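Local coordinates for protein reducing-end xylose-releasing exo-oligoxylanase Rex8A (Paenibacillus barcinonensis, PDB 6SUD) that hydrolyses short xylooligosaccharides, linear or decorated with methylglucuronic acid, as an exo-oligoxylanase that releases xylose from their reducing ends, at residues G53-Y58 and L91-Y96; G75-V80 and L137-N142; T231-V236 and V287-R292. The protein carries 1 engineered substitution. All coordinates share one frame; numbering follows the deposited sequence.

Interaction 1: G53-Y58 and L91-Y96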
loop_
_atom_site.group_PDB
_atom_site.type_symbol
_atom_site.label_atom_id
_atom_site.label_comp_id
_atom_site.label_asym_id
_atom_site.label_seq_id
_atom_site.Cartn_x
_atom_site.Cartn_y
_atom_site.Cartn_z
ATOM N N GLY A 53 23.562 -7.424 9.695
ATOM C CA GLY A 53 24.898 -7.501 9.072
ATOM C C GLY A 53 25.248 -6.236 8.310
ATOM O O GLY A 53 24.807 -5.142 8.710
ATOM N N ASP A 54 26.032 -6.366 7.243
ATOM C CA ASP A 54 26.521 -5.190 6.488
ATOM C C ASP A 54 25.535 -4.842 5.375
ATOM O O ASP A 54 25.612 -3.712 4.881
ATOM C CB ASP A 54 27.937 -5.412 5.948
ATOM C CG ASP A 54 28.944 -5.781 7.031
ATOM O OD1 ASP A 54 28.857 -5.208 8.145
ATOM O OD2 ASP A 54 29.790 -6.657 6.777
ATOM N N ASP A 55 24.612 -5.735 5.015
ATOM C CA ASP A 55 23.949 -5.571 3.706
ATOM C C ASP A 55 22.474 -5.989 3.747
ATOM O O ASP A 55 21.885 -6.037 2.671
ATOM C CB ASP A 55 24.769 -6.317 2.654
ATOM C CG ASP A 55 24.567 -7.819 2.648
ATOM O OD1 ASP A 55 24.036 -8.359 3.649
ATOM O OD2 ASP A 55 24.935 -8.442 1.627
ATOM N N LYS A 56 21.880 -6.243 4.913
ATOM C CA LYS A 56 20.443 -6.610 4.956
ATOM C C LYS A 56 19.702 -5.776 5.999
ATOM O O LYS A 56 20.327 -5.058 6.790
ATOM C CB LYS A 56 20.274 -8.112 5.181
ATOM C CG LYS A 56 20.641 -8.953 3.974
ATOM C CD LYS A 56 20.413 -10.433 4.175
ATOM C CE LYS A 56 21.539 -11.111 4.918
ATOM N NZ LYS A 56 22.592 -11.609 4.001
ATOM N N GLY A 57 18.379 -5.871 5.973
ATOM C CA GLY A 57 17.513 -5.207 6.956
ATOM C C GLY A 57 16.095 -5.667 6.759
ATOM O O GLY A 57 15.795 -6.137 5.658
ATOM N N TYR A 58 15.266 -5.568 7.789
ATOM C CA TYR A 58 13.852 -6.001 7.710
ATOM C C TYR A 58 12.957 -4.980 8.422
ATOM O O TYR A 58 13.403 -4.244 9.312
ATOM C CB TYR A 58 13.683 -7.428 8.238
ATOM C CG TYR A 58 14.059 -7.622 9.687
ATOM C CD1 TYR A 58 13.178 -7.282 10.699
ATOM C CD2 TYR A 58 15.274 -8.186 10.045
ATOM C CE1 TYR A 58 13.506 -7.463 12.037
ATOM C CE2 TYR A 58 15.623 -8.366 11.377
ATOM C CZ TYR A 58 14.729 -8.017 12.377
ATOM O OH TYR A 58 15.044 -8.199 13.696
ATOM N N LEU A 91 16.814 -3.646 2.582
ATOM C CA LEU A 91 15.483 -4.314 2.593
ATOM C C LEU A 91 15.350 -5.231 1.372
ATOM O O LEU A 91 14.954 -6.388 1.536
ATOM C CB LEU A 91 14.367 -3.264 2.584
ATOM C CG LEU A 91 14.204 -2.502 3.898
ATOM C CD1 LEU A 91 13.323 -1.281 3.732
ATOM C CD2 LEU A 91 13.673 -3.418 4.979
ATOM N N TRP A 92 15.688 -4.727 0.192
ATOM C CA TRP A 92 15.568 -5.520 -1.061
ATOM C C TRP A 92 16.437 -6.778 -0.958
ATOM O O TRP A 92 15.968 -7.881 -1.347
ATOM C CB TRP A 92 15.898 -4.690 -2.302
ATOM C CG TRP A 92 15.912 -5.507 -3.559
ATOM C CD1 TRP A 92 16.938 -5.619 -4.451
ATOM C CD2 TRP A 92 14.874 -6.385 -4.033
ATOM N NE1 TRP A 92 16.599 -6.473 -5.465
ATOM C CE2 TRP A 92 15.345 -6.972 -5.232
ATOM C CE3 TRP A 92 13.598 -6.740 -3.566
ATOM C CZ2 TRP A 92 14.584 -7.875 -5.975
ATOM C CZ3 TRP A 92 12.847 -7.632 -4.295
ATOM C CH2 TRP A 92 13.337 -8.192 -5.483
ATOM N N ASN A 93 17.662 -6.635 -0.462
ATOM C CA ASN A 93 18.619 -7.763 -0.360
ATOM C C ASN A 93 18.024 -8.836 0.552
ATOM O O ASN A 93 18.092 -10.027 0.179
ATOM C CB ASN A 93 20.003 -7.298 0.090
ATOM C CG ASN A 93 21.062 -8.342 -0.178
ATOM O OD1 ASN A 93 20.884 -9.225 -1.029
ATOM N ND2 ASN A 93 22.168 -8.241 0.531
ATOM N N TYR A 94 17.456 -8.434 1.700
ATOM C CA TYR A 94 16.737 -9.351 2.622
ATOM C C TYR A 94 15.618 -10.090 1.858
ATOM O O TYR A 94 15.601 -11.330 1.912
ATOM C CB TYR A 94 16.244 -8.591 3.857
ATOM C CG TYR A 94 15.592 -9.448 4.909
ATOM C CD1 TYR A 94 14.305 -9.940 4.748
ATOM C CD2 TYR A 94 16.264 -9.772 6.077
ATOM C CE1 TYR A 94 13.709 -10.729 5.721
ATOM C CE2 TYR A 94 15.678 -10.547 7.065
ATOM C CZ TYR A 94 14.394 -11.027 6.887
ATOM O OH TYR A 94 13.835 -11.801 7.865
ATOM N N ALA A 95 14.712 -9.373 1.182
ATOM C CA ALA A 95 13.571 -9.960 0.433
ATOM C C ALA A 95 14.110 -10.927 -0.633
ATOM O O ALA A 95 13.599 -12.051 -0.752
ATOM C CB ALA A 95 12.718 -8.879 -0.205
ATOM N N TYR A 96 15.111 -10.479 -1.390
ATOM C CA TYR A 96 15.728 -11.244 -2.507
ATOM C C TYR A 96 16.332 -12.546 -1.955
ATOM O O TYR A 96 16.090 -13.641 -2.517
ATOM C CB TYR A 96 16.776 -10.390 -3.224
ATOM C CG TYR A 96 17.653 -11.166 -4.171
ATOM C CD1 TYR A 96 17.184 -11.558 -5.415
ATOM C CD2 TYR A 96 18.942 -11.531 -3.812
ATOM C CE1 TYR A 96 17.982 -12.282 -6.285
ATOM C CE2 TYR A 96 19.754 -12.246 -4.678
ATOM C CZ TYR A 96 19.274 -12.617 -5.921
ATOM O OH TYR A 96 20.061 -13.338 -6.775
#
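L91 meets the strand first: its CD2 methyl lies 3.5 Å from the carbonyl O of G57 and also touches the CA of Y58, although the CA–CB bond of L91 points away from the strand. The CA of L91 adds a CA-H...O contact to the same G57 O, nearly straight at 166°. This is where the short strand 56-59, one half of a two-stranded antiparallel hairpin with strand 49-52, lies across helix 85-99; the local axes are almost perpendicular and 5.8 Å apart at their closest.

N93 supplies the hydrogen bond of the contact. Its ND2 donates to D55 O over 3.1 Å, the acceptor lying close to the amide plane while the donor sits well above the carbonyl plane of D55. With CG anti to the backbone N (chi1 -164°), the amide is carried to the turn just before the strand, where the D55 carboxylate plane stands at right angles to it. K56 runs past the same amide with its CG, then bends back so that NZ forms a salt bridge with D55 OD1.

Y94 lies one residue further on. Its CB comes to 3.1 Å from G57 O, and its ring receives Y58 CB over one face, a CH-pi contact 3.9 Å from the centroid. The CB of K56 sits at the edge of this ring, and the hydroxyl of Y94 is hydrogen-bonded to P116 O.

The chemistry is thus split: at the turn, amide, carbonyl and salt-bridged charges meet, whereas further along carbon surfaces do the packing. There the buried G57 O has no hydrogen-bond partner in the model, and what meets it from the helix is carbon: the CA and CD2 of L91 and the CB and ring of Y94.

Interaction 2: G75-V80 and L137-N142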
loop_
_atom_site.group_PDB
_atom_site.type_symbol
_atom_site.label_atom_id
_atom_site.label_comp_id
_atom_site.label_asym_id
_atom_site.label_seq_id
_atom_site.Cartn_x
_atom_site.Cartn_y
_atom_site.Cartn_z
ATOM N N GLY A 75 8.513 -0.771 3.225
ATOM C CA GLY A 75 9.797 -0.136 3.585
ATOM C C GLY A 75 10.578 0.286 2.350
ATOM O O GLY A 75 11.159 1.372 2.346
ATOM N N MET A 76 10.578 -0.534 1.305
ATOM C CA MET A 76 11.263 -0.159 0.047
ATOM C C MET A 76 10.588 1.074 -0.584
ATOM O O MET A 76 11.319 1.969 -1.068
ATOM C CB MET A 76 11.276 -1.346 -0.911
ATOM C CG MET A 76 12.353 -2.353 -0.568
ATOM S SD MET A 76 12.101 -3.928 -1.411
ATOM C CE MET A 76 12.346 -3.389 -3.102
ATOM N N MET A 77 9.257 1.159 -0.571
ATOM C CA MET A 77 8.549 2.324 -1.150
ATOM C C MET A 77 8.884 3.571 -0.331
ATOM O O MET A 77 9.147 4.616 -0.929
ATOM C CB MET A 77 7.026 2.153 -1.189
ATOM C CG MET A 77 6.326 3.328 -1.869
ATOM S SD MET A 77 6.858 3.598 -3.604
ATOM C CE MET A 77 5.972 2.274 -4.411
ATOM N N MET A 78 8.870 3.467 0.996
ATOM C CA MET A 78 9.202 4.640 1.844
ATOM C C MET A 78 10.634 5.078 1.518
ATOM O O MET A 78 10.849 6.288 1.316
ATOM C CB MET A 78 9.096 4.309 3.329
ATOM C CG MET A 78 7.731 3.800 3.761
ATOM S SD MET A 78 7.814 3.270 5.495
ATOM C CE MET A 78 6.196 2.540 5.724
ATOM N N ALA A 79 11.556 4.114 1.410
ATOM C CA ALA A 79 13.008 4.383 1.201
ATOM C C ALA A 79 13.188 5.152 -0.107
ATOM O O ALA A 79 13.957 6.140 -0.103
ATOM C CB ALA A 79 13.878 3.151 1.239
ATOM N N VAL A 80 12.533 4.713 -1.179
ATOM C CA VAL A 80 12.790 5.308 -2.519
ATOM C C VAL A 80 12.111 6.681 -2.572
ATOM O O VAL A 80 12.758 7.617 -3.058
ATOM C CB VAL A 80 12.450 4.368 -3.697
ATOM C CG1 VAL A 80 10.970 4.033 -3.837
ATOM C CG2 VAL A 80 13.006 4.945 -4.978
ATOM N N LEU A 137 10.799 -0.927 -7.012
ATOM C CA LEU A 137 12.003 -1.273 -7.822
ATOM C C LEU A 137 12.021 -0.438 -9.110
ATOM O O LEU A 137 13.105 0.063 -9.497
ATOM C CB LEU A 137 11.992 -2.763 -8.139
ATOM C CG LEU A 137 12.489 -3.672 -7.022
ATOM C CD1 LEU A 137 12.009 -5.091 -7.250
ATOM C CD2 LEU A 137 14.002 -3.609 -6.917
ATOM N N PHE A 138 10.870 -0.233 -9.737
ATOM C CA PHE A 138 10.778 0.660 -10.922
ATOM C C PHE A 138 11.220 2.073 -10.534
ATOM O O PHE A 138 11.988 2.691 -11.278
ATOM C CB PHE A 138 9.382 0.677 -11.543
ATOM C CG PHE A 138 9.078 -0.514 -12.410
ATOM C CD1 PHE A 138 9.987 -0.936 -13.374
ATOM C CD2 PHE A 138 7.868 -1.180 -12.296
ATOM C CE1 PHE A 138 9.719 -2.043 -14.165
ATOM C CE2 PHE A 138 7.597 -2.279 -13.101
ATOM C CZ PHE A 138 8.525 -2.708 -14.028
ATOM N N PHE A 139 10.769 2.579 -9.385
ATOM C CA PHE A 139 11.134 3.944 -8.917
ATOM C C PHE A 139 12.634 3.989 -8.595
ATOM O O PHE A 139 13.270 4.996 -8.893
ATOM C CB PHE A 139 10.289 4.390 -7.716
ATOM C CG PHE A 139 8.854 4.741 -8.022
ATOM C CD1 PHE A 139 8.434 5.015 -9.319
ATOM C CD2 PHE A 139 7.910 4.795 -7.008
ATOM C CE1 PHE A 139 7.110 5.336 -9.588
ATOM C CE2 PHE A 139 6.585 5.115 -7.284
ATOM C CZ PHE A 139 6.188 5.379 -8.570
ATOM N N ALA A 140 13.180 2.939 -7.985
ATOM C CA ALA A 140 14.627 2.837 -7.678
ATOM C C ALA A 140 15.414 2.951 -8.990
ATOM O O ALA A 140 16.374 3.726 -9.054
ATOM C CB ALA A 140 14.923 1.553 -6.948
ATOM N N SER A 141 14.997 2.230 -10.026
ATOM C CA SER A 141 15.704 2.238 -11.330
ATOM C C SER A 141 15.681 3.653 -11.913
ATOM O O SER A 141 16.714 4.108 -12.486
ATOM C CB SER A 141 15.088 1.277 -12.285
ATOM O OG SER A 141 15.854 1.226 -13.478
ATOM N N ASN A 142 14.514 4.290 -11.863
ATOM C CA ASN A 142 14.337 5.626 -12.481
ATOM C C ASN A 142 15.107 6.640 -11.629
ATOM O O ASN A 142 15.673 7.551 -12.239
ATOM C CB ASN A 142 12.862 5.959 -12.758
ATOM C CG ASN A 142 12.180 4.964 -13.674
ATOM O OD1 ASN A 142 12.844 4.224 -14.400
ATOM N ND2 ASN A 142 10.854 4.903 -13.623
#
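V80 drives its CG2 methyl against the backbone of the facing helix, 3.6 Å from A140 N and almost as near F139 C. That branch stands anti to the V80 backbone N, while CG1 turns to the CB of F139 and reaches the edge of its ring. Beside it M77 makes a Met-aromatic contact: SD approaches the F139 ring at its edge, 3.8 Å from CD2 and 5.0 Å from the centroid. The M77 chain folds at chi2 (59°) and again at chi3, which brings the sulfur and its methyl round to F139. On the other flank the CE of M76 packs on L137 CG at 3.9 Å.

The two segments belong to helices 69-81 and 127-144; their local axes run at 25° to each other and approach to 9.5 Å, as neighbours in the helical barrel of glycoside hydrolase family 8. No hydrogen bond links the two segments; the touching residues are all buried.

A second shell surrounds them. F88 and W92 of helix 85-99 lie against M76, and F88 also reaches A140. F368 of helix 359-373 packs on M77, and R143 NH1 hydrogen-bonds to V80 O.

Interaction 3: T231-V236 and V287-R292. With EDO (1,2-ethanediol), chain E.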
loop_
_atom_site.group_PDB
_atom_site.type_symbol
_atom_site.label_atom_id
_atom_site.label_comp_id
_atom_site.label_asym_id
_atom_site.label_seq_id
_atom_site.Cartn_x
_atom_site.Cartn_y
_atom_site.Cartn_z
ATOM N N THR A 231 -17.524 -0.617 -7.356
ATOM C CA THR A 231 -18.472 -1.708 -6.978
ATOM C C THR A 231 -18.246 -2.167 -5.536
ATOM O O THR A 231 -19.233 -2.625 -4.918
ATOM C CB THR A 231 -18.397 -2.918 -7.922
ATOM O OG1 THR A 231 -17.145 -3.584 -7.730
ATOM C CG2 THR A 231 -18.584 -2.523 -9.370
ATOM N N ALA A 232 -17.026 -2.048 -4.999
ATOM C CA ALA A 232 -16.681 -2.573 -3.654
ATOM C C ALA A 232 -17.040 -1.561 -2.572
ATOM O O ALA A 232 -17.312 -1.995 -1.433
ATOM C CB ALA A 232 -15.218 -2.927 -3.560
ATOM N N CYS A 233 -16.998 -0.267 -2.877
ATOM C CA CYS A 233 -17.186 0.769 -1.825
ATOM C C CYS A 233 -18.669 1.072 -1.609
ATOM O O CYS A 233 -19.367 1.318 -2.592
ATOM C CB CYS A 233 -16.466 2.051 -2.189
ATOM S SG CYS A 233 -14.675 1.836 -2.165
ATOM N N HIS A 234 -19.095 1.115 -0.352
ATOM C CA HIS A 234 -20.507 1.327 0.045
ATOM C C HIS A 234 -20.941 2.714 -0.428
ATOM O O HIS A 234 -20.219 3.690 -0.271
ATOM C CB HIS A 234 -20.704 1.075 1.537
ATOM C CG HIS A 234 -22.143 0.994 1.875
ATOM N ND1 HIS A 234 -22.894 2.132 2.063
ATOM C CD2 HIS A 234 -22.977 -0.064 1.958
ATOM C CE1 HIS A 234 -24.152 1.769 2.270
ATOM N NE2 HIS A 234 -24.232 0.424 2.206
ATOM N N PRO A 235 -22.107 2.835 -1.083
ATOM C CA PRO A 235 -22.488 4.093 -1.728
ATOM C C PRO A 235 -22.968 5.213 -0.798
ATOM O O PRO A 235 -23.031 6.352 -1.250
ATOM C CB PRO A 235 -23.631 3.701 -2.681
ATOM C CG PRO A 235 -23.636 2.196 -2.708
ATOM C CD PRO A 235 -23.048 1.746 -1.387
ATOM N N VAL A 236 -23.256 4.885 0.465
ATOM C CA VAL A 236 -23.615 5.879 1.524
ATOM C C VAL A 236 -22.371 6.194 2.379
ATOM O O VAL A 236 -22.027 7.376 2.536
ATOM C CB VAL A 236 -24.804 5.413 2.390
ATOM C CG1 VAL A 236 -25.072 6.355 3.548
ATOM C CG2 VAL A 236 -26.068 5.245 1.589
ATOM N N VAL A 287 -13.529 11.595 -5.914
ATOM C CA VAL A 287 -13.756 12.792 -5.055
ATOM C C VAL A 287 -14.935 12.497 -4.130
ATOM O O VAL A 287 -14.805 12.728 -2.947
ATOM C CB VAL A 287 -13.950 14.052 -5.916
ATOM C CG1 VAL A 287 -14.438 15.246 -5.112
ATOM C CG2 VAL A 287 -12.668 14.391 -6.667
ATOM N N GLN A 288 -16.032 11.949 -4.660
ATOM C CA GLN A 288 -17.257 11.676 -3.866
ATOM C C GLN A 288 -16.971 10.552 -2.860
ATOM O O GLN A 288 -17.357 10.719 -1.700
ATOM C CB GLN A 288 -18.453 11.448 -4.797
ATOM C CG GLN A 288 -18.751 12.644 -5.705
ATOM C CD GLN A 288 -18.804 13.987 -5.011
ATOM O OE1 GLN A 288 -19.204 14.097 -3.847
ATOM N NE2 GLN A 288 -18.381 15.032 -5.701
ATOM N N GLN A 289 -16.281 9.483 -3.270
ATOM C CA GLN A 289 -15.861 8.367 -2.389
ATOM C C GLN A 289 -15.048 8.937 -1.224
ATOM O O GLN A 289 -15.331 8.588 -0.084
ATOM C CB GLN A 289 -15.042 7.321 -3.149
ATOM C CG GLN A 289 -14.276 6.362 -2.249
ATOM C CD GLN A 289 -15.155 5.533 -1.351
ATOM O OE1 GLN A 289 -16.342 5.346 -1.607
ATOM N NE2 GLN A 289 -14.568 5.041 -0.269
ATOM N N SER A 290 -14.067 9.794 -1.508
ATOM C CA SER A 290 -13.240 10.444 -0.462
ATOM C C SER A 290 -14.123 11.288 0.477
ATOM O O SER A 290 -13.949 11.177 1.692
ATOM C CB SER A 290 -12.119 11.222 -1.087
ATOM O OG SER A 290 -11.336 10.365 -1.913
ATOM N N ASN A 291 -15.021 12.113 -0.048
ATOM C CA ASN A 291 -15.957 12.939 0.771
ATOM C C ASN A 291 -16.797 12.036 1.699
ATOM O O ASN A 291 -17.048 12.433 2.857
ATOM C CB ASN A 291 -16.869 13.797 -0.114
ATOM C CG ASN A 291 -16.133 14.886 -0.871
ATOM O OD1 ASN A 291 -15.035 15.278 -0.502
ATOM N ND2 ASN A 291 -16.729 15.397 -1.931
ATOM N N ARG A 292 -17.270 10.894 1.190
ATOM C CA ARG A 292 -18.204 9.989 1.910
ATOM C C ARG A 292 -17.506 9.375 3.106
ATOM O O ARG A 292 -18.062 9.471 4.223
ATOM C CB ARG A 292 -18.714 8.834 1.046
ATOM C CG ARG A 292 -19.759 9.283 0.054
ATOM C CD ARG A 292 -20.520 8.180 -0.639
ATOM N NE ARG A 292 -21.283 8.854 -1.692
ATOM C CZ ARG A 292 -21.154 8.669 -3.005
ATOM N NH1 ARG A 292 -20.304 7.777 -3.492
ATOM N NH2 ARG A 292 -21.912 9.357 -3.839
HETATM C C1 EDO E . -16.215 -6.023 -10.579
HETATM O O1 EDO E . -17.257 -5.462 -9.817
HETATM C C2 EDO E . -15.468 -5.086 -11.406
HETATM O O2 EDO E . -16.159 -3.910 -11.782
HETATM O O HOH W 1 -18.913 5.442 -2.175
HETATM O O HOH W 2 -20.893 9.207 4.454
#
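R292 lays one face of its guanidinium against P235 O, which sits 3.0 Å above the plane toward its rim, while the CB of Q288 covers the opposite face. Approached over the face, NE is poorly angled toward that oxygen and makes no hydrogen bond with it. The contact joins the C-terminal end of helix 215-232, and the loop it runs into, to helix 285-297 in the helical barrel of this family 8 glycoside hydrolase.

Q289 turns its amide to C233, the first residue past the helix: OE1 lies 3.3 Å from C233 CB, and NE2, which hydrogen-bonds to G238 O, passes beside SG. A bend at chi2 (62°) swings the amide across to the loop. R292, by contrast, stays extended from CG to NE and runs its CD past P235 O and V236 O.

Between the glutamine and the arginine, water takes over. One molecule donates to H234 O and to Q289 OE1, the latter at 2.6 Å, and accepts from R292 NH1, tying both side chains to the loop. A second water joins backbone to backbone, donating to V236 O and to R292 O, 2.9 Å from each.

Interactions 1 and 2 adjoin, their centres 14 Å apart. Helices 69-81 and 85-99 follow each other in the chain, and the side chains of L91 and W92 reach across to interaction 2: L91 CD1 lies 3.5 Å from G75 C, and W92 CE3 3.6 Å from M76 CE. Both contacts stand back from the active site: the side chain of E70, the inferred proton donor on helix 69-81, is about 12 Å from that of L91 and about 11 Å from that of M77. A bound xylose is about 13 Å from the side chain of Y58 and one is about 14 Å from that of M77. Interaction 3 lies across the chain's centre, 39 Å from interaction 1 and 30 Å from interaction 2 between centres, away from the annotated sites.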